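Local coordinates for protein Na-translocating NADH-quinone reductase subunit C NqrC (Shewanella oneidensis, PDB 4XHF) that forms the soluble part of a membrane-complex subunit, a mixed alpha-beta protein with an FMN-binding domain that holds flavin mononucleotide, at residues A[66-80]-A[112-124]. Residues are numbered along the deposited sequence; the frame is centred on the assembly and turned at random.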
ATOM      1  N   SER A  66      -1.798  15.266 -10.753  1.00 11.59           N
ATOM      2  CA  SER A  66      -2.709  14.126 -10.819  1.00 14.11           C
ATOM      3  C   SER A  66      -2.912  13.400  -9.490  1.00 11.47           C
ATOM      4  O   SER A  66      -3.683  12.442  -9.429  1.00 10.22           O
ATOM      5  CB  SER A  66      -2.202  13.128 -11.863  1.00 14.22           C
ATOM      6  OG  SER A  66      -2.201  13.708 -13.157  1.00 16.81           O
ATOM      7  N   VAL A  67      -2.235  13.848  -8.434  1.00 12.42           N
ATOM      8  CA  VAL A  67      -2.322  13.173  -7.140  1.00 11.51           C
ATOM      9  C   VAL A  67      -2.661  14.151  -6.020  1.00 11.51           C
ATOM     10  O   VAL A  67      -2.130  15.262  -5.963  1.00 13.05           O
ATOM     11  CB  VAL A  67      -1.006  12.434  -6.791  1.00 10.09           C
ATOM     12  CG1 VAL A  67      -1.155  11.655  -5.491  1.00 12.57           C
ATOM     13  CG2 VAL A  67      -0.609  11.485  -7.912  1.00 10.38           C
ATOM     14  N   LYS A  68      -3.561  13.716  -5.141  1.00 11.45           N
ATOM     15  CA  LYS A  68      -3.960  14.478  -3.965  1.00 13.10           C
ATOM     16  C   LYS A  68      -3.613  13.701  -2.698  1.00 11.83           C
ATOM     17  O   LYS A  68      -4.332  12.774  -2.326  1.00 10.37           O
ATOM     18  CB  LYS A  68      -5.458  14.780  -4.002  1.00 16.46           C
ATOM     19  CG  LYS A  68      -5.968  15.559  -2.803  1.00 21.82           C
ATOM     20  CD  LYS A  68      -7.387  16.069  -3.034  1.00 27.59           C
ATOM     21  CE  LYS A  68      -8.307  15.703  -1.883  1.00 31.63           C
ATOM     22  NZ  LYS A  68      -9.748  15.970  -2.173  1.00 34.01           N
ATOM     23  N   PRO A  69      -2.500  14.061  -2.040  1.00 12.40           N
ATOM     24  CA  PRO A  69      -2.156  13.393  -0.782  1.00 13.96           C
ATOM     25  C   PRO A  69      -3.149  13.724   0.325  1.00 13.49           C
ATOM     26  O   PRO A  69      -3.612  14.861   0.417  1.00 14.37           O
ATOM     27  CB  PRO A  69      -0.762  13.942  -0.452  1.00 15.60           C
ATOM     28  CG  PRO A  69      -0.244  14.504  -1.733  1.00 15.66           C
ATOM     29  CD  PRO A  69      -1.448  15.000  -2.463  1.00 15.90           C
ATOM     30  N   LEU A  70      -3.468  12.731   1.146  1.00 11.58           N
ATOM     31  CA  LEU A  70      -4.426  12.897   2.229  1.00 12.27           C
ATOM     32  C   LEU A  70      -3.956  12.194   3.486  1.00 12.02           C
ATOM     33  O   LEU A  70      -3.449  11.077   3.427  1.00 10.28           O
ATOM     34  CB  LEU A  70      -5.794  12.345   1.833  1.00 12.93           C
ATOM     35  CG  LEU A  70      -6.552  13.068   0.724  1.00 12.43           C
ATOM     36  CD1 LEU A  70      -7.740  12.237   0.291  1.00 14.00           C
ATOM     37  CD2 LEU A  70      -7.003  14.430   1.205  1.00 14.18           C
ATOM     38  N   LEU A  71      -4.126  12.861   4.621  1.00 11.59           N
ATOM     39  CA  LEU A  71      -3.954  12.227   5.916  1.00 12.15           C
ATOM     40  C   LEU A  71      -5.346  11.928   6.453  1.00 13.86           C
ATOM     41  O   LEU A  71      -6.149  12.839   6.635  1.00 15.60           O
ATOM     42  CB  LEU A  71      -3.170  13.128   6.873  1.00 16.28           C
ATOM     43  CG  LEU A  71      -2.771  12.514   8.218  1.00 18.38           C
ATOM     44  CD1 LEU A  71      -1.786  11.365   8.024  1.00 19.22           C
ATOM     45  CD2 LEU A  71      -2.193  13.579   9.143  1.00 18.41           C
ATOM     46  N   ILE A  72      -5.633  10.652   6.687  1.00 14.76           N
ATOM     47  CA  ILE A  72      -6.966  10.240   7.109  1.00 14.27           C
ATOM     48  C   ILE A  72      -6.920   9.519   8.446  1.00 15.72           C
ATOM     49  O   ILE A  72      -5.955   8.823   8.760  1.00 14.79           O
ATOM     50  CB  ILE A  72      -7.638   9.325   6.052  1.00 15.51           C
ATOM     51  CG1 ILE A  72      -6.832   8.041   5.839  1.00 16.62           C
ATOM     52  CG2 ILE A  72      -7.803  10.072   4.738  1.00 12.88           C
ATOM     53  CD1 ILE A  72      -7.384   6.841   6.575  1.00 20.04           C
ATOM     54  N   ASN A  73      -7.972   9.709   9.235  1.00 17.27           N
ATOM     55  CA  ASN A  73      -8.141   8.988  10.485  1.00 16.85           C
ATOM     56  C   ASN A  73      -8.656   7.582  10.207  1.00 14.85           C
ATOM     57  O   ASN A  73      -9.748   7.408   9.669  1.00 15.69           O
ATOM     58  CB  ASN A  73      -9.105   9.737  11.402  1.00 19.71           C
ATOM     59  CG  ASN A  73      -9.189   9.126  12.781  1.00 21.39           C
ATOM     60  OD1 ASN A  73      -9.884   8.135  12.994  1.00 23.66           O
ATOM     61  ND2 ASN A  73      -8.481   9.721  13.732  1.00 24.29           N
ATOM     62  N   LEU A  74      -7.862   6.583  10.571  1.00 15.48           N
ATOM     63  CA  LEU A  74      -8.175   5.199  10.239  1.00 15.55           C
ATOM     64  C   LEU A  74      -9.462   4.705  10.893  1.00 16.05           C
ATOM     65  O   LEU A  74     -10.213   3.940  10.290  1.00 15.43           O
ATOM     66  CB  LEU A  74      -7.008   4.294  10.639  1.00 15.51           C
ATOM     67  CG  LEU A  74      -5.790   4.356   9.713  1.00 14.58           C
ATOM     68  CD1 LEU A  74      -4.577   3.725  10.375  1.00 13.88           C
ATOM     69  CD2 LEU A  74      -6.087   3.670   8.389  1.00 15.70           C
ATOM     70  N   ASP A  75      -9.722   5.145  12.120  1.00 18.48           N
ATOM     71  CA  ASP A  75     -10.903   4.698  12.853  1.00 22.65           C
ATOM     72  C   ASP A  75     -12.193   5.290  12.292  1.00 21.67           C
ATOM     73  O   ASP A  75     -13.204   4.593  12.185  1.00 19.90           O
ATOM     74  CB  ASP A  75     -10.775   5.060  14.334  1.00 25.61           C
ATOM     75  CG  ASP A  75      -9.724   4.232  15.050  1.00 29.72           C
ATOM     76  OD1 ASP A  75      -9.590   3.030  14.738  1.00 29.30           O
ATOM     77  OD2 ASP A  75      -9.029   4.785  15.930  1.00 34.41           O
ATOM     78  N   THR A  76     -12.154   6.570  11.932  1.00 20.33           N
ATOM     79  CA  THR A  76     -13.353   7.280  11.490  1.00 22.02           C
ATOM     80  C   THR A  76     -13.445   7.383   9.971  1.00 20.16           C
ATOM     81  O   THR A  76     -14.539   7.477   9.414  1.00 20.15           O
ATOM     82  CB  THR A  76     -13.406   8.706  12.073  1.00 23.53           C
ATOM     83  OG1 THR A  76     -12.387   9.515  11.472  1.00 22.92           O
ATOM     84  CG2 THR A  76     -13.210   8.680  13.581  1.00 26.76           C
ATOM     85  N   GLY A  77     -12.295   7.368   9.305  1.00 18.14           N
ATOM     86  CA  GLY A  77     -12.250   7.544   7.865  1.00 18.16           C
ATOM     87  C   GLY A  77     -12.243   9.009   7.464  1.00 19.94           C
ATOM     88  O   GLY A  77     -12.229   9.333   6.275  1.00 19.98           O
ATOM     89  N   LYS A  78     -12.255   9.895   8.456  1.00 22.10           N
ATOM     90  CA  LYS A  78     -12.245  11.333   8.205  1.00 23.96           C
ATOM     91  C   LYS A  78     -10.857  11.813   7.795  1.00 19.41           C
ATOM     92  O   LYS A  78      -9.846  11.232   8.188  1.00 17.54           O
ATOM     93  CB  LYS A  78     -12.715  12.100   9.446  1.00 28.04           C
ATOM     94  CG  LYS A  78     -12.665  13.622   9.298  1.00 30.93           C
ATOM     95  CD  LYS A  78     -13.261  14.344  10.501  1.00 36.16           C
ATOM     96  CE  LYS A  78     -12.392  14.203  11.743  1.00 41.42           C
ATOM     97  NZ  LYS A  78     -11.047  14.827  11.573  1.00 43.58           N
ATOM     98  N   VAL A  79     -10.823  12.880   7.003  1.00 19.43           N
ATOM     99  CA  VAL A  79      -9.573  13.506   6.599  1.00 19.26           C
ATOM    100  C   VAL A  79      -9.036  14.377   7.732  1.00 19.65           C
ATOM    101  O   VAL A  79      -9.747  15.237   8.253  1.00 22.63           O
ATOM    102  CB  VAL A  79      -9.764  14.362   5.320  1.00 21.51           C
ATOM    103  CG1 VAL A  79      -8.495  15.140   4.974  1.00 22.96           C
ATOM    104  CG2 VAL A  79     -10.179  13.483   4.151  1.00 20.44           C
ATOM    105  N   ASP A  80      -7.784  14.135   8.113  1.00 17.47           N
ATOM    106  CA  ASP A  80      -7.096  14.961   9.101  1.00 18.78           C
ATOM    107  C   ASP A  80      -6.142  15.941   8.421  1.00 20.27           C
ATOM    108  O   ASP A  80      -5.696  15.712   7.297  1.00 20.70           O
ATOM    109  CB  ASP A  80      -6.328  14.091  10.098  1.00 18.81           C
ATOM    110  CG  ASP A  80      -7.241  13.378  11.080  1.00 25.46           C
ATOM    111  OD1 ASP A  80      -8.439  13.728  11.158  1.00 28.03           O
ATOM    112  OD2 ASP A  80      -6.757  12.471  11.786  1.00 28.24           O
ATOM    113  N   THR A 112       1.960  -2.156  16.998  1.00 16.23           N
ATOM    114  CA  THR A 112       1.329  -0.865  17.224  1.00 17.82           C
ATOM    115  C   THR A 112       0.908  -0.263  15.888  1.00 15.68           C
ATOM    116  O   THR A 112       1.546  -0.508  14.864  1.00 17.18           O
ATOM    117  CB  THR A 112       2.273   0.100  17.979  1.00 20.59           C
ATOM    118  OG1 THR A 112       1.606   1.345  18.224  1.00 24.43           O
ATOM    119  CG2 THR A 112       3.546   0.354  17.185  1.00 19.50           C
ATOM    120  N   ARG A 113      -0.177   0.505  15.902  1.00 14.87           N
ATOM    121  CA  ARG A 113      -0.710   1.114  14.689  1.00 13.81           C
ATOM    122  C   ARG A 113      -0.951   2.607  14.883  1.00 12.86           C
ATOM    123  O   ARG A 113      -1.537   3.022  15.879  1.00 14.54           O
ATOM    124  CB  ARG A 113      -2.014   0.428  14.279  1.00 14.24           C
ATOM    125  CG  ARG A 113      -2.470   0.751  12.865  1.00 14.49           C
ATOM    126  CD  ARG A 113      -3.984   0.722  12.747  1.00 13.79           C
ATOM    127  NE  ARG A 113      -4.605   1.808  13.500  1.00 13.91           N
ATOM    128  CZ  ARG A 113      -5.916   1.967  13.653  1.00 14.26           C
ATOM    129  NH1 ARG A 113      -6.767   1.107  13.108  1.00 11.99           N
ATOM    130  NH2 ARG A 113      -6.377   2.991  14.358  1.00 15.32           N
ATOM    131  N   ALA A 114      -0.502   3.408  13.923  1.00 13.89           N
ATOM    132  CA  ALA A 114      -0.761   4.840  13.943  1.00 13.30           C
ATOM    133  C   ALA A 114      -2.258   5.101  13.855  1.00 13.99           C
ATOM    134  O   ALA A 114      -3.006   4.286  13.316  1.00 13.14           O
ATOM    135  CB  ALA A 114      -0.036   5.531  12.802  1.00 13.62           C
ATOM    136  N   ASN A 115      -2.696   6.237  14.384  1.00 18.11           N
ATOM    137  CA  ASN A 115      -4.102   6.612  14.309  1.00 19.17           C
ATOM    138  C   ASN A 115      -4.456   7.116  12.916  1.00 18.31           C
ATOM    139  O   ASN A 115      -5.563   6.885  12.428  1.00 17.48           O
ATOM    140  CB  ASN A 115      -4.433   7.679  15.352  1.00 21.12           C
ATOM    141  CG  ASN A 115      -4.335   7.157  16.772  1.00 22.34           C
ATOM    142  OD1 ASN A 115      -4.461   5.957  17.015  1.00 21.64           O
ATOM    143  ND2 ASN A 115      -4.115   8.059  17.720  1.00 25.89           N
ATOM    144  N   ASP A 116      -3.503   7.799  12.286  1.00 17.89           N
ATOM    145  CA  ASP A 116      -3.695   8.362  10.952  1.00 17.60           C
ATOM    146  C   ASP A 116      -2.787   7.695   9.927  1.00 14.04           C
ATOM    147  O   ASP A 116      -1.658   7.315  10.236  1.00 16.94           O
ATOM    148  CB  ASP A 116      -3.424   9.871  10.954  1.00 22.21           C
ATOM    149  CG  ASP A 116      -4.337  10.632  11.896  1.00 28.30           C
ATOM    150  OD1 ASP A 116      -5.404  10.096  12.262  1.00 30.57           O
ATOM    151  OD2 ASP A 116      -3.988  11.772  12.265  1.00 31.31           O
ATOM    152  N   ALA A 117      -3.292   7.566   8.704  1.00 11.92           N
ATOM    153  CA  ALA A 117      -2.514   7.040   7.590  1.00 11.83           C
ATOM    154  C   ALA A 117      -2.505   8.039   6.440  1.00 10.59           C
ATOM    155  O   ALA A 117      -3.485   8.750   6.218  1.00  9.89           O
ATOM    156  CB  ALA A 117      -3.078   5.708   7.134  1.00 14.07           C
ATOM    157  N   ARG A 118      -1.390   8.097   5.720  1.00 11.84           N
ATOM    158  CA  ARG A 118      -1.292   8.933   4.533  1.00 11.29           C
ATOM    159  C   ARG A 118      -1.711   8.133   3.313  1.00 10.36           C
ATOM    160  O   ARG A 118      -1.152   7.074   3.045  1.00 11.02           O
ATOM    161  CB  ARG A 118       0.127   9.467   4.352  1.00 12.75           C
ATOM    162  CG  ARG A 118       0.338  10.234   3.055  1.00 13.02           C
ATOM    163  CD  ARG A 118       1.760  10.745   2.957  1.00 15.84           C
ATOM    164  NE  ARG A 118       2.730   9.663   3.084  1.00 18.69           N
ATOM    165  CZ  ARG A 118       4.023   9.838   3.335  1.00 20.27           C
ATOM    166  NH1 ARG A 118       4.514  11.059   3.491  1.00 22.46           N
ATOM    167  NH2 ARG A 118       4.826   8.788   3.435  1.00 21.15           N
ATOM    168  N   VAL A 119      -2.692   8.650   2.582  1.00 11.83           N
ATOM    169  CA  VAL A 119      -3.193   7.989   1.384  1.00 10.14           C
ATOM    170  C   VAL A 119      -3.148   8.960   0.212  1.00  8.61           C
ATOM    171  O   VAL A 119      -2.980  10.164   0.403  1.00  9.25           O
ATOM    172  CB  VAL A 119      -4.634   7.467   1.580  1.00  9.93           C
ATOM    173  CG1 VAL A 119      -4.678   6.449   2.702  1.00  8.00           C
ATOM    174  CG2 VAL A 119      -5.593   8.611   1.872  1.00 11.93           C
ATOM    175  N   PHE A 120      -3.294   8.425  -0.996  1.00  9.09           N
ATOM    176  CA  PHE A 120      -3.201   9.225  -2.213  1.00 10.14           C
ATOM    177  C   PHE A 120      -4.336   8.915  -3.180  1.00  8.58           C
ATOM    178  O   PHE A 120      -4.507   7.773  -3.595  1.00  8.36           O
ATOM    179  CB  PHE A 120      -1.864   8.977  -2.910  1.00 10.46           C
ATOM    180  CG  PHE A 120      -0.671   9.177  -2.027  1.00  8.49           C
ATOM    181  CD1 PHE A 120      -0.181   8.137  -1.256  1.00  8.91           C
ATOM    182  CD2 PHE A 120      -0.031  10.402  -1.978  1.00 11.64           C
ATOM    183  CE1 PHE A 120       0.921   8.319  -0.446  1.00  9.73           C
ATOM    184  CE2 PHE A 120       1.071  10.591  -1.171  1.00 11.65           C
ATOM    185  CZ  PHE A 120       1.548   9.548  -0.404  1.00 11.00           C
ATOM    186  N   LYS A 121      -5.109   9.939  -3.530  1.00 10.17           N
ATOM    187  CA  LYS A 121      -6.096   9.824  -4.596  1.00  9.14           C
ATOM    188  C   LYS A 121      -5.422  10.161  -5.918  1.00 10.89           C
ATOM    189  O   LYS A 121      -4.755  11.187  -6.025  1.00 11.67           O
ATOM    190  CB  LYS A 121      -7.287  10.752  -4.354  1.00 10.18           C
ATOM    191  CG  LYS A 121      -8.198  10.327  -3.213  1.00 11.08           C
ATOM    192  CD  LYS A 121      -9.356  11.299  -3.049  1.00 14.21           C
ATOM    193  CE  LYS A 121     -10.264  10.906  -1.899  1.00 17.80           C
ATOM    194  NZ  LYS A 121     -11.383  11.872  -1.727  1.00 20.06           N
ATOM    195  N   VAL A 122      -5.593   9.295  -6.914  1.00 11.60           N
ATOM    196  CA  VAL A 122      -4.955   9.476  -8.216  1.00  9.98           C
ATOM    197  C   VAL A 122      -6.006   9.679  -9.303  1.00  8.84           C
ATOM    198  O   VAL A 122      -6.973   8.922  -9.390  1.00  9.04           O
ATOM    199  CB  VAL A 122      -4.067   8.271  -8.576  1.00  9.25           C
ATOM    200  CG1 VAL A 122      -3.271   8.555  -9.843  1.00 11.88           C
ATOM    201  CG2 VAL A 122      -3.132   7.935  -7.418  1.00  9.76           C
ATOM    202  N   PHE A 123      -5.803  10.703 -10.128  1.00 11.80           N
ATOM    203  CA  PHE A 123      -6.748  11.062 -11.183  1.00 12.42           C
ATOM    204  C   PHE A 123      -6.105  10.947 -12.563  1.00 16.16           C
ATOM    205  O   PHE A 123      -4.924  11.248 -12.732  1.00 19.56           O
ATOM    206  CB  PHE A 123      -7.265  12.487 -10.968  1.00 13.61           C
ATOM    207  CG  PHE A 123      -7.886  12.711  -9.618  1.00 13.28           C
ATOM    208  CD1 PHE A 123      -9.240  12.498  -9.420  1.00 14.13           C
ATOM    209  CD2 PHE A 123      -7.116  13.134  -8.547  1.00 11.49           C
ATOM    210  CE1 PHE A 123      -9.813  12.703  -8.181  1.00 14.27           C
ATOM    211  CE2 PHE A 123      -7.685  13.339  -7.307  1.00 12.28           C
ATOM    212  CZ  PHE A 123      -9.035  13.122  -7.124  1.00 13.12           C
ATOM    213  N   ASP A 124      -6.885  10.516 -13.549  1.00 14.44           N
ATOM    214  CA  ASP A 124      -6.408  10.469 -14.923  1.00 18.40           C
ATOM    215  C   ASP A 124      -6.433  11.871 -15.516  1.00 24.77           C
ATOM    216  O   ASP A 124      -6.819  12.827 -14.843  1.00 22.67           O
ATOM    217  CB  ASP A 124      -7.253   9.510 -15.766  1.00 20.10           C
ATOM    218  CG  ASP A 124      -8.737   9.847 -15.737  1.00 21.18           C
ATOM    219  OD1 ASP A 124      -9.094  11.026 -15.532  1.00 22.34           O
ATOM    220  OD2 ASP A 124      -9.554   8.922 -15.928  1.00 23.34           O
TER
HETATM  221  O   HOH W   1      -4.913  14.600 -13.884  1.00 17.37           O
HETATM  222  O   HOH W   2      -2.838  10.713 -14.830  1.00 22.70           O
HETATM  223  O   HOH W   3      -5.718  11.186  14.677  1.00 25.98           O
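Lys68, Leu70 and Ile72 each face a partner, Lys121, Val119 and Ala117, with which they exchange two backbone hydrogen bonds. At Leu70 both are short, Leu70 N to Val119 O and Val119 N to Leu70 O each 2.7 Å. The longest rung is Lys121 N to Lys68 O, 3.2 Å, its donor 40° out of the carbonyl plane. Single bonds close the ends: Phe123 N gives to Ser66 O, and Leu74 N to Asn115 O. Past the end of strand 67-73, Asp75 OD1 takes Arg113 NH2 at 3.2 Å in a salt bridge that keeps to the guanidinium plane but meets the carboxylate from above; Leu74 CD1 lies over one guanidinium face, and NH1 goes to the Glu238 carbonyl. Asp80 OD2 comes within 2.8 Å of Asp116 OD1, two acceptors of like charge so near that the pKa of one may be raised; Lys78 NZ binds Asp80 OD1, and water 3 donates to Asp116 OD1. Asn73 OD1 takes Thr76 N in an Asx motif. Val67, Pro69 and Phe120 pack on the face carrying helix 29-48, and Ile72 and Val119 on that carrying Phe243. Strand 67-73 thus joins strand 113-123 in an antiparallel beta-sheet with helices on both faces.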